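Local coordinates for protein putative Glycerophosphoryl diester phosphodiesterase (Silicibacter pomeroyi, PDB 3L12) that is of unassigned function but has the TIM-barrel fold of the glycerophosphoryl diester phosphodiesterase family and carries a magnesium ion, at residues 79-84 against 104-109; 134-137 against 143-146; 162-167 against 197-202; 259-264 against 286-291. One frame throughout, in Å; residues are numbered along the deposited sequence. Where two conformers were deposited one is given.

Contact 1. Residues 79-84 against 104-109; sequences GHWLTG and GLDGRT
Trp81 and Asp106, with CA atoms 7.5 Å apart, mark the closest approach of two irregular backbones, an extended loop at 79-84 and a loop at 104-109 that folds into a type I beta turn from Asp106 to Thr109. The indole lies against this turn. Asp106 CB sits over the six-membered ring of Trp81 in a CH-pi contact, 3.6 Å from the centroid and close to the ring normal. Beyond CB, the carboxylate stacks over the five-membered part of the indole, the two planes only 16° apart, and OD2 of Asp106 comes to 3.5 Å from CG of Trp81. At the far end of the ring, CH2 of Trp81 is 3.3 Å from the backbone N of Asp106, and the carbonyl O of Gly104 lies at the ring edge.

The carboxylate cannot turn freely. Arg108 grips it side-on in a two-pronged salt bridge within 104-109, NE to Asp106 OD1 and NH2 to Asp106 OD2, both 2.9 Å, while its backbone N also binds OD1, 43° out of the carboxylate plane, to make an Asx turn. The bend at chi3 of Arg108 brings NH2 within 3.6 Å of Trp81 CD1. Arg108 also packs on Asp307 of the second subunit. The ring laid on an Asx turn lies in the long excursion after strand 61-63, consistent with the insertion this family carries in its TIM barrel.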
loop_
_atom_site.group_PDB
_atom_site.type_symbol
_atom_site.label_atom_id
_atom_site.label_comp_id
_atom_site.label_asym_id
_atom_site.label_seq_id
_atom_site.Cartn_x
_atom_site.Cartn_y
_atom_site.Cartn_z
ATOM N N GLY A 79 -14.609 19.547 -3.837
ATOM C CA GLY A 79 -13.562 18.954 -3.049
ATOM C C GLY A 79 -13.739 19.041 -1.542
ATOM O O GLY A 79 -12.818 18.675 -0.765
ATOM N N HIS A 80 -14.894 19.520 -1.083
ATOM C CA HIS A 80 -15.137 19.674 0.361
ATOM C C HIS A 80 -15.928 18.466 0.913
ATOM O O HIS A 80 -16.835 17.962 0.216
ATOM C CB HIS A 80 -15.883 20.949 0.625
ATOM C CG HIS A 80 -15.030 22.165 0.576
ATOM N ND1 HIS A 80 -13.946 22.320 1.399
ATOM C CD2 HIS A 80 -15.126 23.298 -0.161
ATOM C CE1 HIS A 80 -13.390 23.495 1.153
ATOM N NE2 HIS A 80 -14.083 24.102 0.208
ATOM N N TRP A 81 -15.665 18.056 2.161
ATOM C CA TRP A 81 -16.368 16.946 2.769
ATOM C C TRP A 81 -17.867 17.208 2.839
ATOM O O TRP A 81 -18.314 18.338 3.093
ATOM C CB TRP A 81 -15.869 16.650 4.225
ATOM C CG TRP A 81 -14.405 16.315 4.228
ATOM C CD1 TRP A 81 -13.399 17.113 4.586
ATOM C CD2 TRP A 81 -13.816 15.132 3.695
ATOM N NE1 TRP A 81 -12.182 16.507 4.364
ATOM C CE2 TRP A 81 -12.416 15.268 3.838
ATOM C CE3 TRP A 81 -14.333 13.945 3.205
ATOM C CZ2 TRP A 81 -11.536 14.302 3.410
ATOM C CZ3 TRP A 81 -13.464 12.940 2.805
ATOM C CH2 TRP A 81 -12.072 13.112 2.921
ATOM N N LEU A 82 -18.654 16.143 2.605
ATOM C CA LEU A 82 -20.102 16.246 2.708
ATOM C C LEU A 82 -20.432 16.513 4.170
ATOM O O LEU A 82 -19.689 16.098 5.057
ATOM C CB LEU A 82 -20.817 15.004 2.185
ATOM C CG LEU A 82 -20.622 14.571 0.723
ATOM C CD1 LEU A 82 -21.706 13.569 0.307
ATOM C CD2 LEU A 82 -20.648 15.740 -0.207
ATOM N N THR A 83 -21.526 17.255 4.390
ATOM C CA THR A 83 -21.982 17.586 5.733
ATOM C C THR A 83 -23.496 17.268 5.737
ATOM O O THR A 83 -24.149 17.113 4.705
ATOM C CB THR A 83 -21.709 19.044 6.062
ATOM O OG1 THR A 83 -22.410 19.899 5.135
ATOM C CG2 THR A 83 -20.226 19.343 6.016
ATOM N N GLY A 84 -24.086 17.155 6.885
ATOM C CA GLY A 84 -25.546 16.927 6.800
ATOM C C GLY A 84 -25.922 15.467 6.636
ATOM O O GLY A 84 -25.065 14.592 6.694
ATOM N N GLY A 104 -10.309 9.355 -0.323
ATOM C CA GLY A 104 -9.653 9.405 0.964
ATOM C C GLY A 104 -10.657 9.543 2.045
ATOM O O GLY A 104 -11.862 9.578 1.818
ATOM N N LEU A 105 -10.089 9.652 3.235
ATOM C CA LEU A 105 -10.877 9.780 4.446
ATOM C C LEU A 105 -10.587 11.131 5.131
ATOM O O LEU A 105 -9.487 11.678 5.039
ATOM C CB LEU A 105 -10.498 8.707 5.435
ATOM C CG LEU A 105 -10.856 7.273 5.027
ATOM C CD1 LEU A 105 -10.364 6.248 6.118
ATOM C CD2 LEU A 105 -12.322 7.155 4.756
ATOM N N ASP A 106 -11.599 11.635 5.823
ATOM C CA ASP A 106 -11.511 12.839 6.656
ATOM C C ASP A 106 -10.851 12.479 7.980
ATOM O O ASP A 106 -11.461 11.857 8.881
ATOM C CB ASP A 106 -12.922 13.417 6.876
ATOM C CG ASP A 106 -12.921 14.746 7.600
ATOM O OD1 ASP A 106 -11.881 15.158 8.210
ATOM O OD2 ASP A 106 -14.015 15.354 7.620
ATOM N N GLY A 107 -9.591 12.940 8.146
ATOM C CA GLY A 107 -8.809 12.585 9.333
ATOM C C GLY A 107 -9.309 13.190 10.634
ATOM O O GLY A 107 -8.780 12.820 11.719
ATOM N N ARG A 108 -10.319 14.083 10.586
ATOM C CA ARG A 108 -10.951 14.673 11.802
ATOM C C ARG A 108 -11.969 13.788 12.433
ATOM O O ARG A 108 -12.491 14.083 13.526
ATOM C CB ARG A 108 -11.694 15.979 11.445
ATOM C CG ARG A 108 -10.737 17.019 10.859
ATOM C CD ARG A 108 -11.474 18.233 10.332
ATOM N NE ARG A 108 -12.410 17.853 9.275
ATOM C CZ ARG A 108 -13.358 18.662 8.815
ATOM N NH1 ARG A 108 -13.469 19.921 9.257
ATOM N NH2 ARG A 108 -14.214 18.215 7.941
ATOM N N THR A 109 -12.332 12.721 11.737
ATOM C CA THR A 109 -13.446 11.907 12.116
ATOM C C THR A 109 -13.044 10.594 12.814
ATOM O O THR A 109 -11.929 10.125 12.717
ATOM C CB THR A 109 -14.305 11.544 10.873
ATOM O OG1 THR A 109 -13.620 10.602 10.016
ATOM C CG2 THR A 109 -14.708 12.847 10.070
#

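Contact 2. Residues 134-137 against 143-146; sequences DLCA and APYL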
loop_
_atom_site.group_PDB
_atom_site.type_symbol
_atom_site.label_atom_id
_atom_site.label_comp_id
_atom_site.label_asym_id
_atom_site.label_seq_id
_atom_site.Cartn_x
_atom_site.Cartn_y
_atom_site.Cartn_z
ATOM N N ASP A 134 -14.135 -6.274 -14.663
ATOM C CA ASP A 134 -13.248 -6.108 -15.823
ATOM C C ASP A 134 -11.758 -6.082 -15.379
ATOM O O ASP A 134 -10.867 -6.789 -15.948
ATOM C CB ASP A 134 -13.619 -4.821 -16.556
ATOM C CG ASP A 134 -13.027 -4.723 -17.959
ATOM O OD1 ASP A 134 -12.633 -5.739 -18.563
ATOM O OD2 ASP A 134 -13.027 -3.614 -18.491
ATOM N N LEU A 135 -11.487 -5.290 -14.353
ATOM C CA LEU A 135 -10.158 -5.220 -13.780
ATOM C C LEU A 135 -9.693 -6.607 -13.322
ATOM O O LEU A 135 -8.593 -7.038 -13.670
ATOM C CB LEU A 135 -10.138 -4.261 -12.590
ATOM C CG LEU A 135 -8.857 -4.164 -11.753
ATOM C CD1 LEU A 135 -7.764 -3.562 -12.618
ATOM C CD2 LEU A 135 -9.046 -3.318 -10.502
ATOM N N CYS A 136 -10.527 -7.310 -12.582
ATOM C CA CYS A 136 -10.148 -8.629 -12.033
ATOM C C CYS A 136 -9.928 -9.661 -13.155
ATOM O O CYS A 136 -8.945 -10.398 -13.136
ATOM C CB CYS A 136 -11.182 -9.167 -11.037
ATOM S SG CYS A 136 -11.274 -8.302 -9.509
ATOM N N ALA A 137 -10.828 -9.681 -14.126
ATOM C CA ALA A 137 -10.748 -10.643 -15.234
ATOM C C ALA A 137 -9.464 -10.456 -16.050
ATOM O O ALA A 137 -8.916 -11.436 -16.578
ATOM C CB ALA A 137 -11.990 -10.549 -16.126
ATOM N N ALA A 143 -6.505 -14.019 -11.617
ATOM C CA ALA A 143 -7.694 -13.294 -11.101
ATOM C C ALA A 143 -7.968 -13.745 -9.677
ATOM O O ALA A 143 -7.847 -14.912 -9.362
ATOM C CB ALA A 143 -8.929 -13.526 -11.958
ATOM N N PRO A 144 -8.320 -12.813 -8.790
ATOM C CA PRO A 144 -8.598 -13.207 -7.419
ATOM C C PRO A 144 -9.936 -13.885 -7.203
ATOM O O PRO A 144 -10.849 -13.785 -8.046
ATOM C CB PRO A 144 -8.641 -11.876 -6.685
ATOM C CG PRO A 144 -9.011 -10.914 -7.715
ATOM C CD PRO A 144 -8.458 -11.359 -9.010
ATOM N N TYR A 145 -10.057 -14.542 -6.063
ATOM C CA TYR A 145 -11.323 -15.070 -5.611
ATOM C C TYR A 145 -12.064 -13.841 -5.086
ATOM O O TYR A 145 -11.448 -12.925 -4.504
ATOM C CB TYR A 145 -11.098 -16.151 -4.537
ATOM C CG TYR A 145 -10.507 -17.354 -5.187
ATOM C CD1 TYR A 145 -9.143 -17.463 -5.424
ATOM C CD2 TYR A 145 -11.328 -18.344 -5.657
ATOM C CE1 TYR A 145 -8.632 -18.567 -6.130
ATOM C CE2 TYR A 145 -10.813 -19.441 -6.312
ATOM C CZ TYR A 145 -9.474 -19.537 -6.540
ATOM O OH TYR A 145 -9.029 -20.652 -7.217
ATOM N N LEU A 146 -13.380 -13.825 -5.262
ATOM C CA LEU A 146 -14.203 -12.682 -4.877
ATOM C C LEU A 146 -15.294 -13.063 -3.872
ATOM O O LEU A 146 -16.121 -13.950 -4.118
ATOM C CB LEU A 146 -14.881 -12.127 -6.130
ATOM C CG LEU A 146 -14.010 -11.783 -7.342
ATOM C CD1 LEU A 146 -14.916 -11.301 -8.469
ATOM C CD2 LEU A 146 -12.985 -10.745 -7.054
#
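Cys136, in the last turn of helix 129-137, faces the chain entering strand 145-150 and gives up more surface here than any other residue of the pair of segments. The CA atoms of Cys136 and Ala143 are 5.4 Å apart. With SG anti to the carbonyl carbon (chi1 -69°), the sulfur leans off the helix into the angle between two apolar groups. CG of Pro144 touches it at 3.9 Å, and CD2 of Leu146 meets the same SG at 3.9 Å, so one atom bridges the proline ring and the leucine branch. Behind the sulfur, Cys136 CB lies 4.0 Å from CD of Pro144, and the ring is therefore met along its CG-CD side.

Ala143 makes its contact with the helix backbone instead. Its methyl CB packs closely on the carbonyl O of Cys136, at 3.3 Å, just before the strand begins. The carbonyl O of Ala143 is occupied elsewhere, accepting from Arg182 NE and Arg47 NH2. Pro144 also packs on Leu42 and Leu49, and Leu146 on Phe51, which extends the apolar layer between helices and barrel strands. Farther along the same strand, Glu149 binds the magnesium ion. Between these two segments the adhesion is thus by dispersion and shape, with a buried sulfur serving as an apolar atom.

Contact 3. Residues 162-167 against 197-202; sequences ARAEMV and RRQAPD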
loop_
_atom_site.group_PDB
_atom_site.type_symbol
_atom_site.label_atom_id
_atom_site.label_comp_id
_atom_site.label_asym_id
_atom_site.label_seq_id
_atom_site.Cartn_x
_atom_site.Cartn_y
_atom_site.Cartn_z
ATOM N N ALA A 162 -37.912 -6.009 -6.459
ATOM C CA ALA A 162 -36.684 -5.209 -6.451
ATOM C C ALA A 162 -35.501 -5.975 -5.883
ATOM O O ALA A 162 -34.376 -5.849 -6.380
ATOM C CB ALA A 162 -36.873 -3.912 -5.654
ATOM N N ARG A 163 -35.714 -6.727 -4.814
ATOM C CA ARG A 163 -34.637 -7.525 -4.224
ATOM C C ARG A 163 -34.143 -8.599 -5.224
ATOM O O ARG A 163 -32.928 -8.807 -5.370
ATOM C CB ARG A 163 -35.099 -8.153 -2.915
ATOM C CG ARG A 163 -35.336 -7.115 -1.807
ATOM C CD ARG A 163 -36.134 -7.695 -0.627
ATOM N NE ARG A 163 -35.562 -8.948 -0.126
ATOM C CZ ARG A 163 -34.461 -9.057 0.620
ATOM N NH1 ARG A 163 -33.754 -7.976 0.967
ATOM N NH2 ARG A 163 -34.050 -10.266 1.028
ATOM N N ALA A 164 -35.077 -9.227 -5.938
ATOM C CA ALA A 164 -34.737 -10.239 -6.957
ATOM C C ALA A 164 -33.996 -9.567 -8.116
ATOM O O ALA A 164 -33.094 -10.156 -8.731
ATOM C CB ALA A 164 -35.997 -10.960 -7.496
ATOM N N GLU A 165 -34.407 -8.337 -8.431
ATOM C CA GLU A 165 -33.769 -7.552 -9.482
ATOM C C GLU A 165 -32.314 -7.242 -9.125
ATOM O O GLU A 165 -31.449 -7.223 -9.989
ATOM C CB GLU A 165 -34.516 -6.263 -9.739
ATOM C CG GLU A 165 -35.837 -6.453 -10.507
ATOM C CD GLU A 165 -36.721 -5.214 -10.458
ATOM O OE1 GLU A 165 -36.220 -4.141 -10.076
ATOM O OE2 GLU A 165 -37.911 -5.329 -10.794
HETATM N N MSE A 166 -32.055 -6.972 -7.857
HETATM C CA MSE A 166 -30.662 -6.711 -7.406
HETATM C C MSE A 166 -29.801 -7.920 -7.719
HETATM O O MSE A 166 -28.735 -7.822 -8.325
HETATM C CB MSE A 166 -30.611 -6.411 -5.922
HETATM C CG MSE A 166 -29.172 -6.454 -5.377
HETATM SE SE MSE A 166 -29.015 -5.726 -3.621
HETATM C CE MSE A 166 -27.207 -5.356 -3.855
ATOM N N VAL A 167 -30.282 -9.086 -7.289
ATOM C CA VAL A 167 -29.568 -10.327 -7.514
ATOM C C VAL A 167 -29.334 -10.539 -9.011
ATOM O O VAL A 167 -28.212 -10.807 -9.438
ATOM C CB VAL A 167 -30.290 -11.529 -6.848
ATOM C CG1 VAL A 167 -29.636 -12.887 -7.302
ATOM C CG2 VAL A 167 -30.244 -11.414 -5.344
ATOM N N ARG A 197 -29.155 -18.389 -4.625
ATOM C CA ARG A 197 -29.042 -19.807 -4.876
ATOM C C ARG A 197 -30.056 -20.233 -5.918
ATOM O O ARG A 197 -29.767 -21.078 -6.749
ATOM C CB ARG A 197 -29.245 -20.613 -3.594
ATOM C CG ARG A 197 -28.978 -22.084 -3.772
ATOM C CD ARG A 197 -29.163 -22.909 -2.522
ATOM N NE ARG A 197 -28.391 -22.348 -1.408
ATOM C CZ ARG A 197 -28.890 -21.628 -0.401
ATOM N NH1 ARG A 197 -30.199 -21.388 -0.292
ATOM N NH2 ARG A 197 -28.075 -21.169 0.547
ATOM N N ARG A 198 -31.251 -19.660 -5.864
ATOM C CA ARG A 198 -32.250 -19.972 -6.883
ATOM C C ARG A 198 -31.880 -19.404 -8.248
ATOM O O ARG A 198 -32.127 -20.064 -9.268
ATOM C CB ARG A 198 -33.660 -19.525 -6.464
ATOM C CG ARG A 198 -34.267 -20.398 -5.401
ATOM C CD ARG A 198 -35.737 -19.991 -5.173
ATOM N NE ARG A 198 -35.811 -18.668 -4.577
ATOM C CZ ARG A 198 -35.707 -18.399 -3.275
ATOM N NH1 ARG A 198 -35.501 -19.366 -2.387
ATOM N NH2 ARG A 198 -35.773 -17.136 -2.866
ATOM N N GLN A 199 -31.308 -18.206 -8.296
ATOM C CA GLN A 199 -30.898 -17.636 -9.576
ATOM C C GLN A 199 -29.523 -18.114 -10.107
ATOM O O GLN A 199 -29.285 -18.019 -11.311
ATOM C CB GLN A 199 -30.881 -16.104 -9.524
ATOM C CG GLN A 199 -32.229 -15.445 -9.369
ATOM C CD GLN A 199 -32.184 -13.948 -9.576
ATOM O OE1 GLN A 199 -31.434 -13.436 -10.424
ATOM N NE2 GLN A 199 -32.956 -13.228 -8.772
ATOM N N ALA A 200 -28.671 -18.640 -9.227
ATOM C CA ALA A 200 -27.292 -19.017 -9.580
ATOM C C ALA A 200 -26.809 -20.141 -8.671
ATOM O O ALA A 200 -25.925 -19.938 -7.855
ATOM C CB ALA A 200 -26.396 -17.796 -9.469
ATOM N N PRO A 201 -27.385 -21.353 -8.822
ATOM C CA PRO A 201 -27.003 -22.446 -7.953
ATOM C C PRO A 201 -25.549 -22.867 -8.123
ATOM O O PRO A 201 -25.019 -23.596 -7.273
ATOM C CB PRO A 201 -27.938 -23.588 -8.386
ATOM C CG PRO A 201 -28.385 -23.216 -9.733
ATOM C CD PRO A 201 -28.492 -21.746 -9.717
ATOM N N ASP A 202 -24.932 -22.412 -9.205
ATOM C CA ASP A 202 -23.534 -22.670 -9.484
ATOM C C ASP A 202 -22.585 -21.846 -8.626
ATOM O O ASP A 202 -21.431 -22.214 -8.517
ATOM C CB ASP A 202 -23.225 -22.449 -10.976
ATOM C CG ASP A 202 -23.714 -21.098 -11.526
ATOM O OD1 ASP A 202 -24.942 -20.753 -11.416
ATOM O OD2 ASP A 202 -22.850 -20.396 -12.125
#
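Gln199 is the residue through which the end of helix 190-199 reaches Ala164 and Val167 on helix 160-176; the CA atoms of Gln199 and Val167 are 7.7 Å apart. Just before it in the chain, Arg197 points away from the contact, its NH2 hydrogen-bonded to Thr205 and Tyr207.

At Gln199 the side chain leaves with CG anti to the carbonyl carbon (chi1 -67°) and then runs extended, which carries the amide across to the neighbouring helix. NE2 donates to the carbonyl O of Ala164 over 3.1 Å in a nearly straight bond, the acceptor lying in the amide plane. The donor meets Ala164 O at 121° to the C=O and tilted 20° from the carbonyl plane, so the amide comes in from the flank of the carbonyl group. A second bond from NE2, to Glu195 OE2, fixes the rotation of the amide.

The two helices are successive outer helices of the TIM barrel, joined through the parallel strand 183-187, and Gln199 crosses the groove between them. Its shaft lies obliquely over Val167, where CG1 meets CD and OE1, each at 3.6 Å. CB of Val167 stands 3.7 Å from NE2, and the methyl of Ala164 adds a looser touch to the same nitrogen at 4.0 Å.

Ala200 has left helical geometry and packs its methyl on Leu171, farther along helix 160-176.

Contact 4. Residues 259-264 against 286-291; sequences ELVAEA and ATTGVD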
loop_
_atom_site.group_PDB
_atom_site.type_symbol
_atom_site.label_atom_id
_atom_site.label_comp_id
_atom_site.label_asym_id
_atom_site.label_seq_id
_atom_site.Cartn_x
_atom_site.Cartn_y
_atom_site.Cartn_z
ATOM N N GLU A 259 -14.140 -24.374 19.048
ATOM C CA GLU A 259 -15.203 -25.367 19.072
ATOM C C GLU A 259 -16.242 -25.017 17.997
ATOM O O GLU A 259 -16.658 -25.925 17.255
ATOM C CB GLU A 259 -15.816 -25.554 20.477
ATOM C CG GLU A 259 -15.973 -24.293 21.375
ATOM C CD GLU A 259 -14.628 -23.742 21.963
ATOM O OE1 GLU A 259 -14.658 -22.865 22.850
ATOM O OE2 GLU A 259 -13.538 -24.175 21.533
ATOM N N LEU A 260 -16.629 -23.729 17.891
ATOM C CA LEU A 260 -17.569 -23.316 16.829
ATOM C C LEU A 260 -16.945 -23.547 15.453
ATOM O O LEU A 260 -17.629 -23.997 14.556
ATOM C CB LEU A 260 -18.046 -21.861 16.967
ATOM C CG LEU A 260 -19.164 -21.560 17.952
ATOM C CD1 LEU A 260 -19.216 -20.063 18.348
ATOM C CD2 LEU A 260 -20.563 -22.058 17.416
ATOM N N VAL A 261 -15.645 -23.263 15.279
ATOM C CA VAL A 261 -14.974 -23.513 13.999
ATOM C C VAL A 261 -14.944 -25.002 13.668
ATOM O O VAL A 261 -15.239 -25.407 12.530
ATOM C CB VAL A 261 -13.529 -22.923 13.954
ATOM C CG1 VAL A 261 -12.772 -23.476 12.728
ATOM C CG2 VAL A 261 -13.546 -21.391 14.021
ATOM N N ALA A 262 -14.598 -25.845 14.643
ATOM C CA ALA A 262 -14.613 -27.286 14.388
ATOM C C ALA A 262 -16.048 -27.807 14.124
ATOM O O ALA A 262 -16.243 -28.676 13.266
ATOM C CB ALA A 262 -13.969 -28.039 15.553
ATOM N N GLU A 263 -17.046 -27.273 14.830
ATOM C CA GLU A 263 -18.447 -27.654 14.563
ATOM C C GLU A 263 -18.814 -27.338 13.106
ATOM O O GLU A 263 -19.441 -28.149 12.407
ATOM C CB GLU A 263 -19.427 -26.928 15.487
ATOM C CG GLU A 263 -20.884 -27.389 15.310
ATOM C CD GLU A 263 -21.855 -26.637 16.171
ATOM O OE1 GLU A 263 -21.418 -25.808 16.997
ATOM O OE2 GLU A 263 -23.086 -26.852 16.006
ATOM N N ALA A 264 -18.406 -26.154 12.658
ATOM C CA ALA A 264 -18.639 -25.726 11.279
ATOM C C ALA A 264 -17.895 -26.645 10.296
ATOM O O ALA A 264 -18.457 -27.034 9.303
ATOM C CB ALA A 264 -18.240 -24.245 11.094
ATOM N N ALA A 286 -5.742 -17.283 13.479
ATOM C CA ALA A 286 -4.966 -18.325 12.811
ATOM C C ALA A 286 -4.922 -19.613 13.655
ATOM O O ALA A 286 -5.065 -20.719 13.119
ATOM C CB ALA A 286 -3.530 -17.825 12.433
ATOM N N THR A 287 -4.622 -19.483 14.948
ATOM C CA THR A 287 -4.509 -20.629 15.858
ATOM C C THR A 287 -5.803 -21.443 15.985
ATOM O O THR A 287 -5.819 -22.654 16.187
ATOM C CB THR A 287 -4.099 -20.139 17.264
ATOM O OG1 THR A 287 -2.848 -19.450 17.169
ATOM C CG2 THR A 287 -3.942 -21.270 18.264
ATOM N N THR A 288 -7.336 -20.668 15.755
ATOM C CA THR A 288 -8.605 -21.331 15.872
ATOM C C THR A 288 -8.751 -22.311 14.722
ATOM O O THR A 288 -9.596 -23.201 14.762
ATOM C CB THR A 288 -9.784 -20.361 15.846
ATOM O OG1 THR A 288 -9.841 -19.738 14.564
ATOM C CG2 THR A 288 -9.638 -19.316 16.937
ATOM N N GLY A 289 -7.956 -22.167 13.674
ATOM C CA GLY A 289 -8.173 -23.064 12.553
ATOM C C GLY A 289 -9.148 -22.544 11.477
ATOM O O GLY A 289 -9.544 -23.294 10.635
ATOM N N VAL A 290 -9.497 -21.257 11.490
ATOM C CA VAL A 290 -10.349 -20.710 10.440
ATOM C C VAL A 290 -9.660 -20.932 9.109
ATOM O O VAL A 290 -8.394 -20.996 9.019
ATOM C CB VAL A 290 -10.679 -19.193 10.656
ATOM C CG1 VAL A 290 -11.469 -18.975 11.949
ATOM C CG2 VAL A 290 -9.391 -18.320 10.624
ATOM N N ASP A 291 -10.474 -21.028 8.075
ATOM C CA ASP A 291 -9.968 -21.207 6.725
ATOM C C ASP A 291 -9.333 -19.926 6.211
ATOM O O ASP A 291 -8.363 -19.998 5.446
ATOM C CB ASP A 291 -11.090 -21.596 5.794
ATOM C CG ASP A 291 -11.633 -22.956 6.118
ATOM O OD1 ASP A 291 -12.600 -23.023 6.912
ATOM O OD2 ASP A 291 -11.060 -23.922 5.634
#
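Val261, on helix 258-266, is the side chain pressed against the turn that ends helix 279-288; its CA is 6.5 Å from the CA of Val290. Thr288 was modelled in two conformers, and in the conformer given Val261 CB lies 4.0 Å from the carbonyl O of Thr288. From CB the two methyls divide. CG1, anti to the backbone N (chi1 168°), rests on backbone, 3.9 Å from the carbonyl O of Gly289 and, less certainly, near that of Thr288. CG2 turns to side chains and meets CG1 of Val290 at 3.8 Å, the two valines crossing at about a right angle.

CG2 also approaches OG1 of Thr288, with the same reservation about its conformers; in the one given, this hydroxyl has Met285 O as its partner. Val261 and Thr288 both touch Val256 as well, and Val290 continues inward onto Val271 and Thr273 of strand 270-273. Gly289, with positive phi (91°), turns the chain from the helix toward strand 292-295. The arrangement is a Schellman motif closing a TIM-barrel helix, with a valine of the preceding outer helix packed on it.

In the fold
From the N terminus the four contacts follow in series, and none nests in or crosses another. Contact 1 closes the loop around helix 94-98, within the excursion between strand 61-63 and helix 110-114, and sits at the periphery near the second subunit. Contact 2 closes a short turn of five residues and ties helix 129-137 to strand 145-150. Contact 3 spans strand 183-187 to join the outer helices 160-176 and 190-199; contact 4 does the same across strand 270-273 for helices 258-266 and 279-288. Contacts 1 and 4 lie on opposite sides of the chain's centre, their own centres about 39 Å apart.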